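Local coordinates for protein putative hydrolase (Burkholderia cenocepacia, PDB 4X00) that probably hydrolyses ester substrates, perhaps aryl esters, as a putative serine hydrolase of the alpha/beta-hydrolase fold, at residues 39-44 with 67-72; 45-50 with 72-77; 107-112 with 134-139. All blocks are in the same frame, centred on the assembly; numbering follows the deposited sequence. Where two conformers were deposited one is given.

Interaction 1. Residues 39-44 with 67-72; sequences FIHGLL and YDLRGH
H41 and H72, two buried histidines, hold together the loops that leave the C-terminal ends of neighbouring parallel strands 36-40 and 63-67. The edge of the H41 ring points at the face of the H72 ring, in a T-shaped stack with planes at 67° and centroids 5.1 Å apart. Each ring also receives a backbone N-H of the opposite segment. L69 N donates to H41 NE2 over 2.9 Å at 170°, although it stands tilted from the imidazole plane; L44 N reaches H72 NE2 at 3.0 Å, almost exactly in the plane of that ring. The other ring nitrogens donate within their own loops, H41 ND1 to G42 O and H72 ND1 to R70 O. These bonds use both nitrogens of each ring, fix their rotation, and are consistent with neutral imidazoles protonated on ND1. The H41 side chain turns to the opposite loop because CG lies between the backbone N and the carbonyl carbon (chi1 68°). One face of its ring then meets L69, whose CG sits 3.8 Å from the centroid in a CH-pi contact. Nearer the sheet, I40 CG1 runs beside the Y67 ring, 3.9 Å from CE1. Two waters bridge the strand ends: one donates to both F39 O and Y67 O, while the other accepts from H41 N and donates to Y67 O. The type II turn L69-H72 brings the second histidine into place. An HG motif after strand 36-40 facing a DxRGHG loop after strand 63-67 is a familiar feature of the alpha/beta-hydrolase fold.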
# COMPACT_ATOMS: atom_id res chain seq x y z
N PHE A 39 4.14 -1.11 -6.91
CA PHE A 39 3.38 -0.25 -6.02
C PHE A 39 2.14 -0.97 -5.51
O PHE A 39 1.40 -1.56 -6.30
CB PHE A 39 2.93 1.01 -6.74
CG PHE A 39 4.06 1.87 -7.23
CD1 PHE A 39 4.63 1.63 -8.46
CD2 PHE A 39 4.52 2.94 -6.46
CE1 PHE A 39 5.67 2.45 -8.93
CE2 PHE A 39 5.56 3.76 -6.90
CZ PHE A 39 6.13 3.51 -8.14
N ILE A 40 1.93 -0.92 -4.19
CA ILE A 40 0.86 -1.63 -3.51
C ILE A 40 0.04 -0.62 -2.75
O ILE A 40 0.56 0.01 -1.82
CB ILE A 40 1.42 -2.67 -2.52
CG1 ILE A 40 2.46 -3.55 -3.22
CG2 ILE A 40 0.28 -3.53 -1.95
CD1 ILE A 40 3.41 -4.23 -2.24
N HIS A 41 -1.19 -0.38 -3.18
CA HIS A 41 -2.00 0.67 -2.57
C HIS A 41 -2.61 0.25 -1.23
O HIS A 41 -2.34 -0.85 -0.73
CB HIS A 41 -3.10 1.14 -3.54
CG HIS A 41 -4.16 0.10 -3.80
ND1 HIS A 41 -5.22 -0.12 -2.95
CD2 HIS A 41 -4.33 -0.75 -4.85
CE1 HIS A 41 -5.98 -1.09 -3.45
NE2 HIS A 41 -5.48 -1.47 -4.61
N GLY A 42 -3.39 1.15 -0.63
CA GLY A 42 -3.95 0.94 0.69
C GLY A 42 -5.46 0.79 0.66
O GLY A 42 -6.09 0.69 -0.41
N LEU A 43 -6.03 0.78 1.84
CA LEU A 43 -7.46 0.49 1.99
C LEU A 43 -8.31 1.50 1.24
O LEU A 43 -8.09 2.72 1.37
CB LEU A 43 -7.83 0.50 3.47
CG LEU A 43 -9.29 0.16 3.77
CD1 LEU A 43 -9.68 -1.27 3.28
CD2 LEU A 43 -9.53 0.31 5.26
N LEU A 44 -9.27 0.99 0.46
CA LEU A 44 -10.20 1.78 -0.38
C LEU A 44 -9.51 2.47 -1.56
O LEU A 44 -10.13 3.28 -2.27
CB LEU A 44 -10.99 2.84 0.42
CG LEU A 44 -11.88 2.29 1.53
CD1 LEU A 44 -12.84 3.39 1.98
CD2 LEU A 44 -12.64 1.04 1.18
N TYR A 67 -1.09 -2.61 -9.25
CA TYR A 67 -2.20 -3.54 -9.34
C TYR A 67 -3.25 -3.15 -8.33
O TYR A 67 -3.00 -2.38 -7.39
CB TYR A 67 -1.75 -4.99 -9.10
CG TYR A 67 -1.28 -5.36 -7.72
CD1 TYR A 67 0.01 -5.02 -7.30
CD2 TYR A 67 -2.08 -6.09 -6.85
CE1 TYR A 67 0.48 -5.41 -6.06
CE2 TYR A 67 -1.64 -6.49 -5.61
CZ TYR A 67 -0.32 -6.16 -5.22
OH TYR A 67 0.14 -6.56 -3.99
N ASP A 68 -4.46 -3.69 -8.51
CA ASP A 68 -5.53 -3.49 -7.54
C ASP A 68 -5.50 -4.65 -6.55
O ASP A 68 -5.46 -5.84 -6.93
CB ASP A 68 -6.91 -3.44 -8.21
CG ASP A 68 -7.06 -2.26 -9.16
OD1 ASP A 68 -6.29 -1.27 -9.07
OD2 ASP A 68 -7.96 -2.33 -10.02
N LEU A 69 -5.48 -4.34 -5.26
CA LEU A 69 -5.61 -5.37 -4.21
C LEU A 69 -6.89 -6.17 -4.37
O LEU A 69 -7.91 -5.67 -4.89
CB LEU A 69 -5.62 -4.74 -2.82
CG LEU A 69 -4.34 -4.02 -2.37
CD1 LEU A 69 -4.62 -3.36 -1.01
CD2 LEU A 69 -3.18 -5.01 -2.30
N ARG A 70 -6.87 -7.42 -3.90
CA ARG A 70 -8.12 -8.16 -3.81
C ARG A 70 -9.16 -7.30 -3.08
O ARG A 70 -8.86 -6.55 -2.13
CB ARG A 70 -7.93 -9.51 -3.10
CG ARG A 70 -7.50 -9.44 -1.63
CD ARG A 70 -7.50 -10.86 -0.98
NE ARG A 70 -6.76 -11.77 -1.86
CZ ARG A 70 -7.15 -12.99 -2.19
NH1 ARG A 70 -6.47 -13.67 -3.09
NH2 ARG A 70 -8.22 -13.55 -1.60
N GLY A 71 -10.40 -7.39 -3.54
CA GLY A 71 -11.47 -6.60 -2.94
C GLY A 71 -11.56 -5.16 -3.38
O GLY A 71 -12.45 -4.45 -2.92
N HIS A 72 -10.64 -4.72 -4.24
CA HIS A 72 -10.51 -3.33 -4.66
C HIS A 72 -10.52 -3.16 -6.17
O HIS A 72 -10.19 -4.09 -6.91
CB HIS A 72 -9.19 -2.75 -4.12
CG HIS A 72 -9.14 -2.57 -2.63
ND1 HIS A 72 -8.90 -3.60 -1.74
CD2 HIS A 72 -9.24 -1.44 -1.88
CE1 HIS A 72 -8.86 -3.11 -0.51
NE2 HIS A 72 -9.07 -1.80 -0.56
O HOH W 1 -1.04 -0.43 -6.77
O HOH W 2 -1.94 -2.93 -4.81

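Interaction 2. Residues 45-50 with 72-77; sequences GSRLNW and HGLSGK. With EDO (1,2-ethanediol), chain F.
Two loops at the C-terminal ends of strands 36-40 and 63-67 of the alpha/beta-hydrolase sheet meet here, the one carrying the 3-10 turn 47-49 and the one containing the type II' turn H72-S75. G45 O lies at the edge of the H72 ring, 3.4 Å from CD2, and a water bridges the backbones by donating to G45 O and accepting from G73 N, at 2.9 Å each. S46 CB rests 4.2 Å from G73 CA; G73 has no side chain, which allows this close passage, and its positive phi (56°) separately favours glycine. Farther out, the R47 chain bends at chi2 and chi3 (-68° and -72°), which folds its guanidinium back across L74; NH2 comes within 3.9 Å of L74 CB, while D68 supplies its salt bridge. S46 organises its own loop as an ST turn, OG accepting from L48 N at 3.1 Å, and N49 OD1 takes the S46 N-H from above its amide plane. With no direct hydrogen bond between the segments, the contact depends on water and packing, while D68, bound to both R47 and the L74 backbone N, supplies a shared electrostatic link.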
# COMPACT_ATOMS: atom_id res chain seq x y z
N GLY A 45 -8.26 2.11 -1.82
CA GLY A 45 -7.54 2.64 -2.97
C GLY A 45 -7.67 1.80 -4.23
O GLY A 45 -8.48 0.87 -4.31
N SER A 46 -6.82 2.10 -5.21
CA SER A 46 -6.62 1.24 -6.38
C SER A 46 -5.33 1.72 -7.05
O SER A 46 -4.65 2.60 -6.51
CB SER A 46 -7.77 1.33 -7.37
OG SER A 46 -7.69 2.57 -8.09
N ARG A 47 -5.01 1.19 -8.22
CA ARG A 47 -3.85 1.67 -8.95
C ARG A 47 -3.90 3.18 -9.18
O ARG A 47 -2.84 3.79 -9.34
CB ARG A 47 -3.72 0.95 -10.30
CG ARG A 47 -4.48 1.56 -11.47
CD ARG A 47 -6.00 1.47 -11.34
NE ARG A 47 -6.59 0.14 -11.51
CZ ARG A 47 -7.03 -0.36 -12.66
NH1 ARG A 47 -6.86 0.29 -13.81
NH2 ARG A 47 -7.64 -1.54 -12.65
N LEU A 48 -5.10 3.79 -9.18
CA LEU A 48 -5.21 5.23 -9.42
C LEU A 48 -4.48 6.07 -8.39
O LEU A 48 -4.12 7.22 -8.69
CB LEU A 48 -6.69 5.68 -9.45
CG LEU A 48 -7.48 5.04 -10.59
CD1 LEU A 48 -8.92 5.56 -10.56
CD2 LEU A 48 -6.85 5.20 -11.98
N ASN A 49 -4.25 5.53 -7.20
CA ASN A 49 -3.51 6.30 -6.19
C ASN A 49 -2.12 6.71 -6.64
O ASN A 49 -1.60 7.68 -6.12
CB ASN A 49 -3.38 5.51 -4.90
CG ASN A 49 -4.67 5.37 -4.18
OD1 ASN A 49 -5.14 4.26 -3.95
ND2 ASN A 49 -5.25 6.48 -3.77
N TRP A 50 -1.54 5.96 -7.57
CA TRP A 50 -0.12 6.13 -7.92
C TRP A 50 0.11 6.99 -9.15
O TRP A 50 1.22 7.04 -9.67
CB TRP A 50 0.52 4.76 -8.11
CG TRP A 50 0.46 3.89 -6.90
CD1 TRP A 50 -0.26 2.72 -6.75
CD2 TRP A 50 1.11 4.13 -5.65
NE1 TRP A 50 -0.07 2.22 -5.49
CE2 TRP A 50 0.80 3.04 -4.80
CE3 TRP A 50 2.00 5.12 -5.18
CZ2 TRP A 50 1.32 2.92 -3.50
CZ3 TRP A 50 2.51 5.01 -3.89
CH2 TRP A 50 2.17 3.93 -3.06
N HIS A 72 -10.64 -4.72 -4.24
CA HIS A 72 -10.51 -3.33 -4.66
C HIS A 72 -10.52 -3.16 -6.17
O HIS A 72 -10.19 -4.09 -6.91
CB HIS A 72 -9.19 -2.75 -4.12
CG HIS A 72 -9.14 -2.57 -2.63
ND1 HIS A 72 -8.90 -3.60 -1.74
CD2 HIS A 72 -9.24 -1.44 -1.88
CE1 HIS A 72 -8.86 -3.11 -0.51
NE2 HIS A 72 -9.07 -1.80 -0.56
N GLY A 73 -10.87 -1.95 -6.62
CA GLY A 73 -10.70 -1.59 -8.02
C GLY A 73 -11.38 -2.56 -8.96
O GLY A 73 -12.59 -2.85 -8.80
N LEU A 74 -10.62 -3.11 -9.91
CA LEU A 74 -11.14 -4.10 -10.87
C LEU A 74 -10.57 -5.49 -10.62
O LEU A 74 -10.73 -6.38 -11.47
CB LEU A 74 -10.88 -3.63 -12.31
CG LEU A 74 -11.52 -2.27 -12.66
CD1 LEU A 74 -11.26 -1.93 -14.15
CD2 LEU A 74 -13.01 -2.21 -12.29
N SER A 75 -9.98 -5.70 -9.45
CA SER A 75 -9.57 -7.05 -9.08
C SER A 75 -10.76 -7.87 -8.57
O SER A 75 -11.84 -7.33 -8.26
CB SER A 75 -8.46 -7.02 -8.04
OG SER A 75 -7.24 -6.66 -8.68
N GLY A 76 -10.57 -9.18 -8.47
CA GLY A 76 -11.62 -10.04 -7.94
C GLY A 76 -11.99 -9.69 -6.51
O GLY A 76 -11.16 -9.19 -5.71
N LYS A 77 -13.25 -9.96 -6.19
CA LYS A 77 -13.83 -9.59 -4.90
C LYS A 77 -14.60 -10.75 -4.31
O LYS A 77 -15.83 -10.75 -4.29
CB LYS A 77 -14.74 -8.36 -5.07
CG LYS A 77 -14.00 -7.20 -5.74
CD LYS A 77 -14.83 -5.93 -5.87
CE LYS A 77 -14.01 -4.83 -6.56
NZ LYS A 77 -13.67 -5.20 -7.96
C1 EDO F . -4.80 10.41 -7.98
O1 EDO F . -4.13 11.51 -8.62
C2 EDO F . -5.98 10.00 -8.85
O2 EDO F . -5.50 9.31 -10.02
O HOH W 3 -11.24 0.29 -4.84

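Interaction 3. Residues 107-112 with 134-139; sequences VLVGWS and VYVDGV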
# COMPACT_ATOMS: atom_id res chain seq x y z
N VAL A 107 11.78 -3.46 -6.26
CA VAL A 107 11.57 -2.72 -5.03
C VAL A 107 10.06 -2.66 -4.81
O VAL A 107 9.32 -2.33 -5.73
CB VAL A 107 12.18 -1.32 -5.11
CG1 VAL A 107 11.71 -0.44 -3.94
CG2 VAL A 107 13.72 -1.42 -5.16
N LEU A 108 9.62 -2.97 -3.59
CA LEU A 108 8.20 -2.88 -3.22
C LEU A 108 7.90 -1.54 -2.58
O LEU A 108 8.70 -1.04 -1.78
CB LEU A 108 7.84 -3.98 -2.22
CG LEU A 108 8.25 -5.39 -2.66
CD1 LEU A 108 7.81 -6.39 -1.59
CD2 LEU A 108 7.64 -5.71 -4.05
N VAL A 109 6.77 -0.93 -2.95
CA VAL A 109 6.36 0.35 -2.34
C VAL A 109 4.95 0.11 -1.84
O VAL A 109 4.04 -0.08 -2.64
CB VAL A 109 6.38 1.50 -3.35
CG1 VAL A 109 5.92 2.82 -2.69
CG2 VAL A 109 7.79 1.64 -3.93
N GLY A 110 4.76 0.13 -0.53
CA GLY A 110 3.46 -0.22 0.04
C GLY A 110 2.86 0.90 0.86
O GLY A 110 3.48 1.36 1.81
N TRP A 111 1.67 1.35 0.49
CA TRP A 111 0.96 2.42 1.19
C TRP A 111 -0.03 1.84 2.18
O TRP A 111 -0.95 1.12 1.77
CB TRP A 111 0.22 3.31 0.19
CG TRP A 111 -0.64 4.36 0.81
CD1 TRP A 111 -0.33 5.10 1.91
CD2 TRP A 111 -1.94 4.79 0.37
NE1 TRP A 111 -1.36 5.98 2.18
CE2 TRP A 111 -2.36 5.80 1.25
CE3 TRP A 111 -2.78 4.44 -0.70
CZ2 TRP A 111 -3.56 6.48 1.11
CZ3 TRP A 111 -4.00 5.10 -0.83
CH2 TRP A 111 -4.38 6.09 0.08
N SER A 112 0.16 2.13 3.48
CA SER A 112 -0.83 1.87 4.52
C SER A 112 -1.12 0.35 4.59
O SER A 112 -0.22 -0.40 4.99
CB SER A 112 -2.08 2.73 4.28
OG SER A 112 -2.93 2.68 5.41
N VAL A 134 9.81 0.11 0.48
CA VAL A 134 9.43 1.38 1.05
C VAL A 134 8.03 1.24 1.65
O VAL A 134 7.08 0.89 0.93
CB VAL A 134 9.42 2.49 -0.01
CG1 VAL A 134 9.08 3.84 0.65
CG2 VAL A 134 10.78 2.56 -0.74
N TYR A 135 7.91 1.48 2.95
CA TYR A 135 6.61 1.54 3.62
C TYR A 135 6.20 3.00 3.61
O TYR A 135 6.88 3.83 4.21
CB TYR A 135 6.66 1.05 5.05
CG TYR A 135 6.73 -0.45 5.23
CD1 TYR A 135 7.74 -1.23 4.63
CD2 TYR A 135 5.80 -1.11 6.05
CE1 TYR A 135 7.78 -2.61 4.82
CE2 TYR A 135 5.86 -2.49 6.23
CZ TYR A 135 6.84 -3.23 5.62
OH TYR A 135 6.88 -4.58 5.81
N VAL A 136 5.12 3.32 2.93
CA VAL A 136 4.65 4.69 2.86
C VAL A 136 3.45 4.82 3.77
O VAL A 136 2.36 4.30 3.47
CB VAL A 136 4.28 5.07 1.44
CG1 VAL A 136 3.97 6.58 1.41
CG2 VAL A 136 5.38 4.63 0.46
N ASP A 137 3.63 5.47 4.92
CA ASP A 137 2.55 5.50 5.92
C ASP A 137 1.99 4.11 6.13
O ASP A 137 0.78 3.91 6.25
CB ASP A 137 1.48 6.52 5.52
CG ASP A 137 2.02 7.93 5.66
OD1 ASP A 137 2.75 8.33 4.73
OD2 ASP A 137 1.83 8.58 6.73
N GLY A 138 2.89 3.14 6.16
CA GLY A 138 2.50 1.76 6.27
C GLY A 138 1.90 1.37 7.60
O GLY A 138 2.31 1.84 8.69
N VAL A 139 0.89 0.51 7.52
CA VAL A 139 0.50 -0.21 8.71
C VAL A 139 1.67 -1.09 9.13
O VAL A 139 2.22 -1.81 8.30
CB VAL A 139 -0.76 -1.06 8.47
CG1 VAL A 139 -0.98 -2.05 9.66
CG2 VAL A 139 -1.96 -0.15 8.28
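V136 O is approached by three groups of strand 107-111 and the turn after it: S112 N donates to it at 3.1 Å, W111 CA makes a CA-H...O contact, and the W111 indole presents its edge, with CD1 3.2 Å away in the ring plane. The backbone ladder leading there is tighter. V134 N to L108 O, G110 N to V134 O and V136 N to G110 O are each 2.8 Å long and nearly straight, as expected for parallel strands whose axes run 4.7 Å apart at 16°. V109, W111, V134 and V136 share one face of the sheet, where V109 CG1 meets V136 CG2 at 3.7 Å; helix 266-280 packs on this valine layer. Strands 107-111 and 132-136 belong to a beta-alpha-beta unit with helix 113-125 between them, and the G-W-S-L-G sequence from G110 matches the nucleophile elbow of alpha/beta hydrolases. S112, at phi 61° and psi -112°, has the strained backbone of such an elbow and is probably the nucleophile of a triad with H259 and D230. Its carbonyl turns to the loop after strand 132-136, accepting from V139 N at 2.9 Å. S112 CA makes a CA-H...O contact with D137 O at 3.1 Å. D137 sends its carboxylate to the backbone N of G227, and W111 NE1 donates to H259 O, joining the elbow to the histidine loop.

From the N terminus, the chain leaves strand 36-40 through 39-44 and 45-50, goes on by helix 51-54 to strand 63-67, and returns through 67-72 and 72-77. Interactions 1 and 2 therefore cross: each closes a loop of just over twenty residues, and they share H72. The backbone O of D68 in interaction 1 also probably accepts a hydrogen bond from S75 OG of interaction 2. Interaction 3 follows in series, closing the beta-alpha-beta unit around helix 113-125. Strand 36-40 lies between the strands 63-67 and 107-111, so I40 hydrogen-bonds to V109 and W111 and ties interaction 1 to interaction 3. W50 and N49 of interaction 2 pack on W111, bringing the first loop against the probable nucleophile elbow.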